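Side-chain contact in putative thiosugar synthase (Amycolatopsis orientalis, PDB 4N6F), which probably builds a 2-thiosugar phosphate from glucose 6-phosphate, holding the sugar as a covalent lysine-linked ketose in a ThiG-like TIM barrel: residues A[109-114]-A[126-131]. Residues are numbered along the deposited sequence; the frame is centred on the assembly and turned at random.
With F6R (fructose -6-phosphate), chain F.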
loop_
_atom_site.group_PDB
_atom_site.type_symbol
_atom_site.label_atom_id
_atom_site.label_comp_id
_atom_site.label_asym_id
_atom_site.label_seq_id
_atom_site.Cartn_x
_atom_site.Cartn_y
_atom_site.Cartn_z
ATOM N N LEU A 109 -22.141 13.404 -12.788
ATOM C CA LEU A 109 -21.167 14.366 -13.260
ATOM C C LEU A 109 -19.928 14.498 -12.385
ATOM O O LEU A 109 -20.019 14.766 -11.177
ATOM C CB LEU A 109 -21.832 15.739 -13.375
ATOM C CG LEU A 109 -20.967 16.844 -13.996
ATOM C CD1 LEU A 109 -20.838 16.633 -15.505
ATOM C CD2 LEU A 109 -21.551 18.216 -13.697
ATOM N N LYS A 110 -18.771 14.330 -13.018
ATOM C CA LYS A 110 -17.486 14.664 -12.424
ATOM C C LYS A 110 -17.349 16.150 -12.592
ATOM O O LYS A 110 -17.122 16.640 -13.690
ATOM C CB LYS A 110 -16.387 13.843 -13.106
ATOM C CG LYS A 110 -14.969 14.198 -12.721
ATOM C CD LYS A 110 -13.982 13.281 -13.434
ATOM C CE LYS A 110 -12.523 13.566 -13.075
ATOM N NZ LYS A 110 -12.049 14.733 -13.838
ATOM N N LEU A 111 -17.554 16.887 -11.507
ATOM C CA LEU A 111 -17.621 18.341 -11.565
ATOM C C LEU A 111 -16.289 18.936 -11.178
ATOM O O LEU A 111 -15.798 18.721 -10.060
ATOM C CB LEU A 111 -18.713 18.857 -10.633
ATOM C CG LEU A 111 -18.839 20.376 -10.490
ATOM C CD1 LEU A 111 -19.206 21.029 -11.813
ATOM C CD2 LEU A 111 -19.870 20.697 -9.422
ATOM N N ASP A 112 -15.707 19.683 -12.114
ATOM C CA ASP A 112 -14.430 20.347 -11.927
ATOM C C ASP A 112 -14.572 21.823 -12.317
ATOM O O ASP A 112 -15.029 22.144 -13.424
ATOM C CB ASP A 112 -13.363 19.678 -12.796
ATOM C CG ASP A 112 -12.894 18.351 -12.229
ATOM O OD1 ASP A 112 -12.304 18.346 -11.143
ATOM O OD2 ASP A 112 -13.093 17.301 -12.879
ATOM N N VAL A 113 -14.236 22.700 -11.375
ATOM C CA VAL A 113 -14.179 24.138 -11.587
ATOM C C VAL A 113 -12.851 24.603 -11.002
ATOM O O VAL A 113 -12.689 24.653 -9.781
ATOM C CB VAL A 113 -15.333 24.866 -10.879
ATOM C CG1 VAL A 113 -15.273 26.363 -11.145
ATOM C CG2 VAL A 113 -16.671 24.304 -11.334
ATOM N N ARG A 114 -11.899 24.927 -11.872
ATOM C CA ARG A 114 -10.527 25.205 -11.439
ATOM C C ARG A 114 -10.048 26.614 -11.754
ATOM O O ARG A 114 -10.481 27.225 -12.731
ATOM C CB ARG A 114 -9.576 24.202 -12.079
ATOM C CG ARG A 114 -10.039 22.780 -11.881
ATOM C CD ARG A 114 -8.997 21.771 -12.301
ATOM N NE ARG A 114 -9.453 20.426 -11.974
ATOM C CZ ARG A 114 -8.779 19.312 -12.221
ATOM N NH1 ARG A 114 -7.584 19.360 -12.811
ATOM N NH2 ARG A 114 -9.304 18.141 -11.872
ATOM N N VAL A 126 -18.699 25.181 -5.235
ATOM C CA VAL A 126 -19.908 25.181 -4.411
ATOM C C VAL A 126 -21.080 25.851 -5.128
ATOM O O VAL A 126 -22.196 25.323 -5.131
ATOM C CB VAL A 126 -19.678 25.904 -3.065
ATOM C CG1 VAL A 126 -20.995 26.153 -2.340
ATOM C CG2 VAL A 126 -18.751 25.096 -2.177
ATOM N N GLU A 127 -20.833 27.024 -5.710
ATOM C CA GLU A 127 -21.870 27.728 -6.481
ATOM C C GLU A 127 -22.376 26.869 -7.634
ATOM O O GLU A 127 -23.580 26.716 -7.821
ATOM C CB GLU A 127 -21.335 29.047 -7.048
ATOM C CG GLU A 127 -21.049 30.131 -6.019
ATOM C CD GLU A 127 -20.212 31.270 -6.595
ATOM O OE1 GLU A 127 -20.356 31.578 -7.806
ATOM O OE2 GLU A 127 -19.399 31.850 -5.840
ATOM N N ALA A 128 -21.449 26.306 -8.404
ATOM C CA ALA A 128 -21.815 25.424 -9.521
ATOM C C ALA A 128 -22.603 24.210 -9.020
ATOM O O ALA A 128 -23.610 23.816 -9.622
ATOM C CB ALA A 128 -20.572 24.976 -10.279
ATOM N N ALA A 129 -22.168 23.643 -7.898
ATOM C CA ALA A 129 -22.831 22.455 -7.348
ATOM C C ALA A 129 -24.285 22.734 -7.004
ATOM O O ALA A 129 -25.176 21.991 -7.410
ATOM C CB ALA A 129 -22.077 21.933 -6.130
ATOM N N ARG A 130 -24.533 23.815 -6.270
ATOM C CA ARG A 130 -25.912 24.203 -5.903
ATOM C C ARG A 130 -26.806 24.417 -7.120
ATOM O O ARG A 130 -27.955 23.983 -7.146
ATOM C CB ARG A 130 -25.904 25.470 -5.045
ATOM C CG ARG A 130 -25.446 25.231 -3.618
ATOM C CD ARG A 130 -25.227 26.536 -2.872
ATOM N NE ARG A 130 -24.854 26.291 -1.479
ATOM C CZ ARG A 130 -24.213 27.152 -0.687
ATOM N NH1 ARG A 130 -23.848 28.356 -1.124
ATOM N NH2 ARG A 130 -23.932 26.802 0.562
ATOM N N GLU A 131 -26.273 25.072 -8.142
ATOM C CA GLU A 131 -27.057 25.315 -9.355
ATOM C C GLU A 131 -27.382 24.003 -10.073
ATOM O O GLU A 131 -28.516 23.792 -10.506
ATOM C CB GLU A 131 -26.311 26.265 -10.282
ATOM C CG GLU A 131 -27.197 26.981 -11.278
ATOM C CD GLU A 131 -26.443 28.065 -12.028
ATOM O OE1 GLU A 131 -26.451 28.022 -13.277
ATOM O OE2 GLU A 131 -25.829 28.941 -11.370
HETATM C C1 F6R F . -10.766 15.310 -13.355
HETATM C C2 F6R F . -9.587 14.575 -13.928
HETATM C C3 F6R F . -8.168 15.061 -13.757
HETATM C C4 F6R F . -7.718 14.728 -12.333
HETATM C C5 F6R F . -6.196 14.814 -12.188
HETATM C C6 F6R F . -5.711 13.991 -11.012
HETATM O O2 F6R F . -9.760 13.506 -14.516
HETATM O O3 F6R F . -7.988 16.458 -14.013
HETATM O O4 F6R F . -8.324 15.649 -11.414
HETATM O O5 F6R F . -5.531 14.351 -13.361
HETATM O O6 F6R F . -4.322 14.243 -10.834
HETATM P P F6R F . -3.179 13.249 -11.331
HETATM O O1P F6R F . -3.138 13.486 -12.811
HETATM O O2P F6R F . -3.610 11.856 -10.959
HETATM O O3P F6R F . -2.007 13.722 -10.520
#
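L111 and V113 meet A128 and A129 in one beta-alpha-beta unit of the TIM barrel. Strand 108-111 runs on into a loop, and helix 122-134 packs against its outer side. The contact is apolar and small. CD2 of L111 points at the helix and lies 4.0 Å from CA of A129, so a methyl meets backbone as well as side chain. V113 reaches A128 with one branch: its CG2 stands 4.1 Å from CB of A128. CG1 sits anti to the backbone N (chi1 -179°), leaving CG2 to face the alanine.

K110, D112 and R114 point the other way, into the sugar phosphate pocket. NZ of K110 is bonded covalently to C1 of F6R at 1.5 Å. K110 is extended as far as CE and bends only at its last torsion (chi4 -79°), which turns NZ onto C1 of F6R. R114 brings its guanidinium edge-on to the sugar. NH2 of R114 donates to O4 of F6R at 2.7 Å; NH2 and NH1 each add a weak bond to O3. A leucine in place of R114 would probably leave O4 of the sugar without this donor and D112 with one positive partner fewer. OD1 of D112, also paired with R162, forms a salt bridge with NH2 of R114 at 3.1 Å; NH2 comes from above the carboxylate plane, while OD1 lies close to the plane of the guanidinium.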